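Long-range contact in putative NADH-flavin reductase (Lactobacillus casei ATCC 334, PDB 3H2S), which binds NADPH and probably works as an oxidoreductase of the NAD(P)-dependent Rossmann-fold family: residues M147-S159 / Q199-R213. Residues are numbered along the deposited sequence; the frame is centred on the assembly and turned at random.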
HETATM    1  N   MSE A 147       7.577   5.430  -1.616  1.00 10.96           N
HETATM    2  CA  MSE A 147       7.118   5.169  -2.984  1.00 12.31           C
HETATM    3  C   MSE A 147       6.250   6.312  -3.514  1.00 13.52           C
HETATM    4  O   MSE A 147       5.798   6.287  -4.671  1.00 12.77           O
HETATM    5  CB  MSE A 147       6.307   3.875  -3.033  1.00 12.31           C
HETATM    6  CG  MSE A 147       7.070   2.642  -2.610  1.00 12.60           C
HETATM    7 SE   MSE A 147       5.870   1.105  -2.521  1.00 19.79          SE
HETATM    8  CE  MSE A 147       7.215  -0.268  -2.336  1.00 18.72           C
ATOM      9  N   ASN A 148       5.977   7.287  -2.652  1.00 11.99           N
ATOM     10  CA  ASN A 148       4.984   8.307  -2.954  1.00  9.83           C
ATOM     11  C   ASN A 148       5.566   9.715  -2.967  1.00 10.83           C
ATOM     12  O   ASN A 148       5.482  10.433  -1.983  1.00 12.92           O
ATOM     13  CB  ASN A 148       3.799   8.182  -1.983  1.00  8.40           C
ATOM     14  CG  ASN A 148       3.185   6.801  -2.008  1.00 10.63           C
ATOM     15  OD1 ASN A 148       3.493   5.954  -1.154  1.00 15.06           O
ATOM     16  ND2 ASN A 148       2.477   6.497  -3.098  1.00  5.81           N
ATOM     17  N   ALA A 149       6.144  10.098  -4.103  1.00 13.73           N
ATOM     18  CA  ALA A 149       6.885  11.355  -4.227  1.00 12.75           C
ATOM     19  C   ALA A 149       5.971  12.568  -4.319  1.00 15.72           C
ATOM     20  O   ALA A 149       6.439  13.704  -4.277  1.00 16.58           O
ATOM     21  CB  ALA A 149       7.784  11.308  -5.428  1.00 14.22           C
ATOM     22  N   ASN A 150       4.690  12.332  -4.579  1.00 14.52           N
ATOM     23  CA  ASN A 150       3.753  13.410  -4.874  1.00 19.13           C
ATOM     24  C   ASN A 150       2.619  13.546  -3.844  1.00 16.93           C
ATOM     25  O   ASN A 150       1.586  14.151  -4.113  1.00 20.10           O
ATOM     26  CB  ASN A 150       3.185  13.216  -6.279  1.00 20.40           C
ATOM     27  CG  ASN A 150       4.281  13.077  -7.327  1.00 30.86           C
ATOM     28  OD1 ASN A 150       4.360  12.069  -8.033  1.00 35.23           O
ATOM     29  ND2 ASN A 150       5.189  14.051  -7.364  1.00 32.92           N
ATOM     30  N   VAL A 151       2.873  13.081  -2.628  1.00 11.80           N
ATOM     31  CA  VAL A 151       1.950  13.256  -1.523  1.00  9.90           C
ATOM     32  C   VAL A 151       2.709  13.938  -0.403  1.00  9.23           C
ATOM     33  O   VAL A 151       3.926  13.716  -0.248  1.00 11.38           O
ATOM     34  CB  VAL A 151       1.390  11.875  -1.044  1.00 11.98           C
ATOM     35  CG1 VAL A 151       0.737  11.985   0.336  1.00 11.17           C
ATOM     36  CG2 VAL A 151       0.369  11.352  -2.070  1.00 14.83           C
ATOM     37  N   ASN A 152       2.032  14.810   0.351  1.00  9.13           N
ATOM     38  CA  ASN A 152       2.724  15.554   1.414  1.00  9.66           C
ATOM     39  C   ASN A 152       2.796  14.779   2.734  1.00 10.17           C
ATOM     40  O   ASN A 152       2.194  15.177   3.740  1.00 11.43           O
ATOM     41  CB  ASN A 152       2.110  16.946   1.634  1.00 10.62           C
ATOM     42  CG  ASN A 152       2.373  17.885   0.469  1.00 11.61           C
ATOM     43  OD1 ASN A 152       3.420  17.813  -0.183  1.00 10.26           O
ATOM     44  ND2 ASN A 152       1.425  18.773   0.203  1.00 16.39           N
ATOM     45  N   TRP A 153       3.474  13.640   2.709  1.00  8.08           N
ATOM     46  CA  TRP A 153       3.591  12.816   3.910  1.00  8.36           C
ATOM     47  C   TRP A 153       4.839  13.184   4.697  1.00  9.29           C
ATOM     48  O   TRP A 153       5.751  13.815   4.166  1.00 10.21           O
ATOM     49  CB  TRP A 153       3.584  11.321   3.564  1.00  9.11           C
ATOM     50  CG  TRP A 153       4.716  10.881   2.680  1.00 10.37           C
ATOM     51  CD1 TRP A 153       4.692  10.749   1.318  1.00  9.40           C
ATOM     52  CD2 TRP A 153       6.058  10.575   3.088  1.00 10.01           C
ATOM     53  NE1 TRP A 153       5.917  10.330   0.865  1.00  9.29           N
ATOM     54  CE2 TRP A 153       6.763  10.187   1.934  1.00 12.61           C
ATOM     55  CE3 TRP A 153       6.691  10.447   4.336  1.00 11.95           C
ATOM     56  CZ2 TRP A 153       8.097   9.790   1.978  1.00 14.61           C
ATOM     57  CZ3 TRP A 153       8.016  10.041   4.370  1.00 11.72           C
ATOM     58  CH2 TRP A 153       8.691   9.702   3.206  1.00 10.33           C
ATOM     59  N   ILE A 154       4.796  12.926   6.000  1.00  7.58           N
ATOM     60  CA  ILE A 154       5.925  13.150   6.879  1.00  9.70           C
ATOM     61  C   ILE A 154       6.004  11.955   7.838  1.00  8.67           C
ATOM     62  O   ILE A 154       4.999  11.540   8.411  1.00  8.81           O
ATOM     63  CB  ILE A 154       5.760  14.440   7.706  1.00  9.51           C
ATOM     64  CG1 ILE A 154       5.693  15.681   6.808  1.00 11.32           C
ATOM     65  CG2 ILE A 154       6.909  14.592   8.715  1.00 10.92           C
ATOM     66  CD1 ILE A 154       5.143  16.907   7.539  1.00 14.69           C
ATOM     67  N   GLY A 155       7.183  11.345   7.942  1.00  8.58           N
ATOM     68  CA  GLY A 155       7.373  10.248   8.886  1.00  7.89           C
ATOM     69  C   GLY A 155       8.122  10.685  10.131  1.00  8.58           C
ATOM     70  O   GLY A 155       9.098  11.446  10.055  1.00 10.39           O
ATOM     71  N   ILE A 156       7.614  10.281  11.295  1.00  9.12           N
ATOM     72  CA  ILE A 156       8.307  10.524  12.546  1.00 10.25           C
ATOM     73  C   ILE A 156       8.396   9.238  13.366  1.00  9.91           C
ATOM     74  O   ILE A 156       7.373   8.633  13.740  1.00  9.12           O
ATOM     75  CB  ILE A 156       7.610  11.604  13.407  1.00 10.64           C
ATOM     76  CG1 ILE A 156       7.403  12.888  12.608  1.00 10.96           C
ATOM     77  CG2 ILE A 156       8.428  11.876  14.668  1.00 11.42           C
ATOM     78  CD1 ILE A 156       6.654  13.974  13.376  1.00 15.59           C
ATOM     79  N   SER A 157       9.629   8.823  13.639  1.00 11.60           N
ATOM     80  CA  SER A 157       9.865   7.642  14.460  1.00  9.05           C
ATOM     81  C   SER A 157      10.112   8.103  15.885  1.00 11.47           C
ATOM     82  O   SER A 157      10.846   9.083  16.104  1.00  8.03           O
ATOM     83  CB  SER A 157      11.082   6.860  13.955  1.00 11.87           C
ATOM     84  OG  SER A 157      10.777   6.139  12.779  1.00 11.65           O
ATOM     85  N   PRO A 158       9.574   7.349  16.861  1.00 11.30           N
ATOM     86  CA  PRO A 158       9.922   7.534  18.249  1.00  8.78           C
ATOM     87  C   PRO A 158      11.340   7.037  18.511  1.00 10.23           C
ATOM     88  O   PRO A 158      11.871   6.247  17.742  1.00  9.92           O
ATOM     89  CB  PRO A 158       8.901   6.660  19.007  1.00 13.46           C
ATOM     90  CG  PRO A 158       7.928   6.138  17.963  1.00 19.19           C
ATOM     91  CD  PRO A 158       8.643   6.216  16.658  1.00 11.53           C
ATOM     92  N   SER A 159      11.892   7.410  19.652  1.00 16.05           N
ATOM     93  CA  SER A 159      13.025   6.699  20.227  1.00 20.39           C
ATOM     94  C   SER A 159      12.570   5.313  20.679  1.00 20.91           C
ATOM     95  O   SER A 159      11.375   5.020  20.696  1.00 24.87           O
ATOM     96  CB  SER A 159      13.553   7.474  21.427  1.00 21.60           C
ATOM     97  OG  SER A 159      13.898   8.792  21.042  1.00 20.46           O
ATOM     98  N   GLN A 199       5.721  20.127  13.050  1.00 12.06           N
ATOM     99  CA  GLN A 199       5.787  19.829  11.612  1.00 10.28           C
ATOM    100  C   GLN A 199       4.540  20.314  10.886  1.00  9.22           C
ATOM    101  O   GLN A 199       4.623  20.797   9.767  1.00 13.68           O
ATOM    102  CB  GLN A 199       5.991  18.329  11.388  1.00 12.90           C
ATOM    103  CG  GLN A 199       7.396  17.854  11.686  1.00 11.99           C
ATOM    104  CD  GLN A 199       8.433  18.458  10.747  1.00  9.21           C
ATOM    105  OE1 GLN A 199       8.152  18.720   9.581  1.00 10.94           O
ATOM    106  NE2 GLN A 199       9.603  18.759  11.278  1.00 15.71           N
ATOM    107  N   LEU A 200       3.368  20.104  11.482  1.00  9.32           N
ATOM    108  CA  LEU A 200       2.120  20.565  10.863  1.00 10.70           C
ATOM    109  C   LEU A 200       2.133  22.086  10.647  1.00 11.63           C
ATOM    110  O   LEU A 200       1.687  22.582   9.606  1.00 13.83           O
ATOM    111  CB  LEU A 200       0.929  20.168  11.731  1.00 11.63           C
ATOM    112  CG  LEU A 200       0.038  19.008  11.276  1.00 19.56           C
ATOM    113  CD1 LEU A 200       0.714  18.090  10.284  1.00 12.79           C
ATOM    114  CD2 LEU A 200      -0.576  18.260  12.449  1.00 13.96           C
ATOM    115  N   GLU A 201       2.640  22.823  11.634  1.00 11.75           N
ATOM    116  CA  GLU A 201       2.632  24.282  11.569  1.00 14.29           C
ATOM    117  C   GLU A 201       3.768  24.812  10.713  1.00 17.64           C
ATOM    118  O   GLU A 201       3.602  25.803  10.010  1.00 18.46           O
ATOM    119  CB  GLU A 201       2.657  24.914  12.966  1.00 11.25           C
ATOM    120  CG  GLU A 201       1.364  24.706  13.742  1.00 10.22           C
ATOM    121  CD  GLU A 201       1.332  25.452  15.072  1.00 14.24           C
ATOM    122  OE1 GLU A 201       2.404  25.588  15.712  1.00 14.93           O
ATOM    123  OE2 GLU A 201       0.247  25.959  15.445  1.00 14.13           O
ATOM    124  N   HIS A 202       4.892  24.102  10.716  1.00 18.53           N
ATOM    125  CA  HIS A 202       6.055  24.488   9.916  1.00 22.70           C
ATOM    126  C   HIS A 202       6.727  23.249   9.330  1.00 17.91           C
ATOM    127  O   HIS A 202       7.658  22.710   9.934  1.00 18.19           O
ATOM    128  CB  HIS A 202       7.072  25.243  10.774  1.00 25.49           C
ATOM    129  CG  HIS A 202       6.707  26.669  11.046  1.00 39.86           C
ATOM    130  ND1 HIS A 202       7.649  27.677  11.099  1.00 50.44           N
ATOM    131  CD2 HIS A 202       5.523  27.236  11.404  1.00 51.17           C
ATOM    132  CE1 HIS A 202       7.056  28.813  11.424  1.00 53.74           C
ATOM    133  NE2 HIS A 202       5.764  28.575  11.606  1.00 51.30           N
ATOM    134  N   PRO A 203       6.164  22.705   8.236  1.00 17.46           N
ATOM    135  CA  PRO A 203       6.676  21.430   7.731  1.00 20.14           C
ATOM    136  C   PRO A 203       8.107  21.573   7.223  1.00 21.55           C
ATOM    137  O   PRO A 203       8.394  22.464   6.427  1.00 25.02           O
ATOM    138  CB  PRO A 203       5.732  21.078   6.569  1.00 20.81           C
ATOM    139  CG  PRO A 203       4.633  22.060   6.594  1.00 21.93           C
ATOM    140  CD  PRO A 203       5.029  23.218   7.451  1.00 13.34           C
ATOM    141  N   THR A 204       9.029  20.829   7.817  1.00 18.52           N
ATOM    142  CA  THR A 204      10.407  20.830   7.346  1.00 19.99           C
ATOM    143  C   THR A 204      10.807  19.445   6.833  1.00 17.22           C
ATOM    144  O   THR A 204      11.787  19.295   6.115  1.00 17.72           O
ATOM    145  CB  THR A 204      11.390  21.282   8.449  1.00 20.32           C
ATOM    146  OG1 THR A 204      12.731  21.078   7.998  1.00 34.90           O
ATOM    147  CG2 THR A 204      11.195  20.492   9.700  1.00 15.68           C
ATOM    148  N   ALA A 205      10.006  18.444   7.161  1.00 16.10           N
ATOM    149  CA  ALA A 205      10.364  17.054   6.878  1.00 11.28           C
ATOM    150  C   ALA A 205       9.394  16.393   5.892  1.00 12.25           C
ATOM    151  O   ALA A 205       9.238  15.165   5.900  1.00 11.09           O
ATOM    152  CB  ALA A 205      10.421  16.267   8.167  1.00 13.38           C
ATOM    153  N   ILE A 206       8.801  17.189   4.999  1.00 11.10           N
ATOM    154  CA  ILE A 206       7.915  16.636   3.977  1.00 14.22           C
ATOM    155  C   ILE A 206       8.662  15.614   3.095  1.00 11.82           C
ATOM    156  O   ILE A 206       9.796  15.855   2.667  1.00 11.41           O
ATOM    157  CB  ILE A 206       7.258  17.733   3.114  1.00 16.11           C
ATOM    158  CG1 ILE A 206       6.152  18.441   3.915  1.00 20.21           C
ATOM    159  CG2 ILE A 206       6.671  17.125   1.828  1.00 19.32           C
ATOM    160  CD1 ILE A 206       5.616  19.714   3.271  1.00 22.23           C
ATOM    161  N   ARG A 207       8.086  14.423   2.985  1.00  8.77           N
ATOM    162  CA  ARG A 207       8.673  13.321   2.213  1.00 10.37           C
ATOM    163  C   ARG A 207      10.012  12.891   2.795  1.00 13.79           C
ATOM    164  O   ARG A 207      10.896  12.407   2.087  1.00 14.67           O
ATOM    165  CB  ARG A 207       8.801  13.692   0.726  1.00 12.39           C
ATOM    166  CG  ARG A 207       7.470  13.768  -0.033  1.00 16.51           C
ATOM    167  CD  ARG A 207       7.626  14.618  -1.316  1.00 16.88           C
ATOM    168  NE  ARG A 207       6.367  15.249  -1.686  1.00 33.59           N
ATOM    169  CZ  ARG A 207       6.172  16.559  -1.753  1.00 36.87           C
ATOM    170  NH1 ARG A 207       7.191  17.397  -1.609  1.00 27.05           N
ATOM    171  NH2 ARG A 207       4.976  17.027  -2.078  1.00 46.41           N
ATOM    172  N   ASP A 208      10.137  13.032   4.106  1.00 14.30           N
ATOM    173  CA  ASP A 208      11.334  12.606   4.810  1.00 14.85           C
ATOM    174  C   ASP A 208      10.892  11.967   6.120  1.00 13.17           C
ATOM    175  O   ASP A 208       9.730  12.061   6.510  1.00 10.65           O
ATOM    176  CB  ASP A 208      12.237  13.811   5.078  1.00 16.21           C
ATOM    177  CG  ASP A 208      13.699  13.429   5.255  1.00 21.97           C
ATOM    178  OD1 ASP A 208      14.004  12.224   5.391  1.00 20.17           O
ATOM    179  OD2 ASP A 208      14.536  14.349   5.339  1.00 23.18           O
ATOM    180  N   ARG A 209      11.826  11.309   6.791  1.00 12.63           N
ATOM    181  CA  ARG A 209      11.577  10.757   8.112  1.00 13.26           C
ATOM    182  C   ARG A 209      12.530  11.404   9.106  1.00 11.15           C
ATOM    183  O   ARG A 209      13.710  11.561   8.821  1.00 11.25           O
ATOM    184  CB  ARG A 209      11.791   9.247   8.102  1.00  9.57           C
ATOM    185  CG  ARG A 209      11.423   8.576   9.419  1.00 11.23           C
ATOM    186  CD  ARG A 209      12.603   8.434  10.356  1.00 10.75           C
ATOM    187  NE  ARG A 209      13.640   7.583   9.786  1.00 10.10           N
ATOM    188  CZ  ARG A 209      13.645   6.257   9.876  1.00  9.40           C
ATOM    189  NH1 ARG A 209      12.697   5.636  10.575  1.00  8.00           N
ATOM    190  NH2 ARG A 209      14.595   5.544   9.266  1.00 13.99           N
ATOM    191  N   ILE A 210      11.990  11.851  10.235  1.00 12.39           N
ATOM    192  CA  ILE A 210      12.812  12.260  11.362  1.00 10.29           C
ATOM    193  C   ILE A 210      12.584  11.365  12.585  1.00 10.84           C
ATOM    194  O   ILE A 210      11.648  10.575  12.614  1.00 12.13           O
ATOM    195  CB  ILE A 210      12.587  13.735  11.716  1.00  8.53           C
ATOM    196  CG1 ILE A 210      11.106  14.001  12.023  1.00  9.60           C
ATOM    197  CG2 ILE A 210      13.100  14.641  10.568  1.00 10.84           C
ATOM    198  CD1 ILE A 210      10.839  15.368  12.686  1.00 11.23           C
ATOM    199  N   VAL A 211      13.501  11.427  13.547  1.00 10.03           N
ATOM    200  CA  VAL A 211      13.336  10.698  14.806  1.00  8.98           C
ATOM    201  C   VAL A 211      13.409  11.745  15.906  1.00 11.51           C
ATOM    202  O   VAL A 211      14.159  12.712  15.787  1.00 10.40           O
ATOM    203  CB  VAL A 211      14.461   9.668  15.021  1.00 10.48           C
ATOM    204  CG1 VAL A 211      15.845  10.312  14.840  1.00 12.13           C
ATOM    205  CG2 VAL A 211      14.350   9.007  16.389  1.00 10.25           C
ATOM    206  N   VAL A 212      12.683  11.525  16.995  1.00  9.81           N
ATOM    207  CA  VAL A 212      12.699  12.494  18.096  1.00 10.29           C
ATOM    208  C   VAL A 212      12.937  11.833  19.446  1.00 12.43           C
ATOM    209  O   VAL A 212      12.484  10.716  19.679  1.00  8.68           O
ATOM    210  CB  VAL A 212      11.408  13.343  18.127  1.00  9.26           C
ATOM    211  CG1 VAL A 212      11.382  14.279  16.936  1.00  8.99           C
ATOM    212  CG2 VAL A 212      10.174  12.457  18.117  1.00 10.17           C
ATOM    213  N   ARG A 213      13.667  12.519  20.326  1.00 12.12           N
ATOM    214  CA  ARG A 213      13.803  12.073  21.708  1.00 11.48           C
ATOM    215  C   ARG A 213      13.503  13.229  22.662  1.00 11.88           C
ATOM    216  O   ARG A 213      13.530  14.403  22.262  1.00 11.06           O
ATOM    217  CB  ARG A 213      15.213  11.533  21.967  1.00 11.84           C
ATOM    218  CG  ARG A 213      16.303  12.614  21.980  1.00 13.04           C
ATOM    219  CD  ARG A 213      17.603  12.052  22.539  1.00 10.40           C
ATOM    220  NE  ARG A 213      18.737  12.957  22.365  1.00 18.15           N
ATOM    221  CZ  ARG A 213      19.102  13.893  23.242  1.00 20.31           C
ATOM    222  NH1 ARG A 213      18.346  14.158  24.302  1.00 16.42           N
ATOM    223  NH2 ARG A 213      20.190  14.623  23.017  1.00 19.97           N
TER
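One face of the Trp153 indole lies against the backbone of Arg207, whose CA sits 3.6 Å from the centroid of the six-membered ring in a CH-pi contact, where two parallel strands of the Rossmann-fold sheet, 153-158 and 209-214, begin to pair. The broad indole suits this place, offering that flat face and, at its edge, an N-H for Asn148 O. The guanidinium of Arg207 is turned 83° from the indole, with Ile206 CG2 over one face; its chain, extended from CG to NE, is long enough to reach the 148-151 turn, where NE gives Val151 O a weak bond. Arg207, with positive phi in the type II turn 205-208, sends its N to Trp153 O (2.7 Å, nearly straight at 173°). The ladder continues as Gly155 N meets Asp208 O and Gly155 O receives Ile210 N; Arg209 CG packs over Gly155, 3.7 Å from its O, on the side where a CB would project. Branched side chains suit the extended backbone, and their apolar surface the face covered by helix 189-201: Ile156 CG1 runs alongside Ile210 CG1 at 3.9 Å, and Ile156 CG2 meets Val212 CG2. On the other face Arg209, bent at chi2 (-93°) and chi3, leans forward along the strands, bringing NH1 to Ser157 OG at 3.0 Å, close to the guanidinium plane. NH1 also bonds to Ser108 OG, NE makes a salt bridge with Asp175, Tyr142 adds a cation-pi contact, and the Ser157 hydroxyl donates to Gly105 O. Pro158 and Ser159 touch the bound NADPH; Ser159's short side chain puts a donor within reach of the neighbouring strand, OG giving its proton to Val212 O at 2.7 Å.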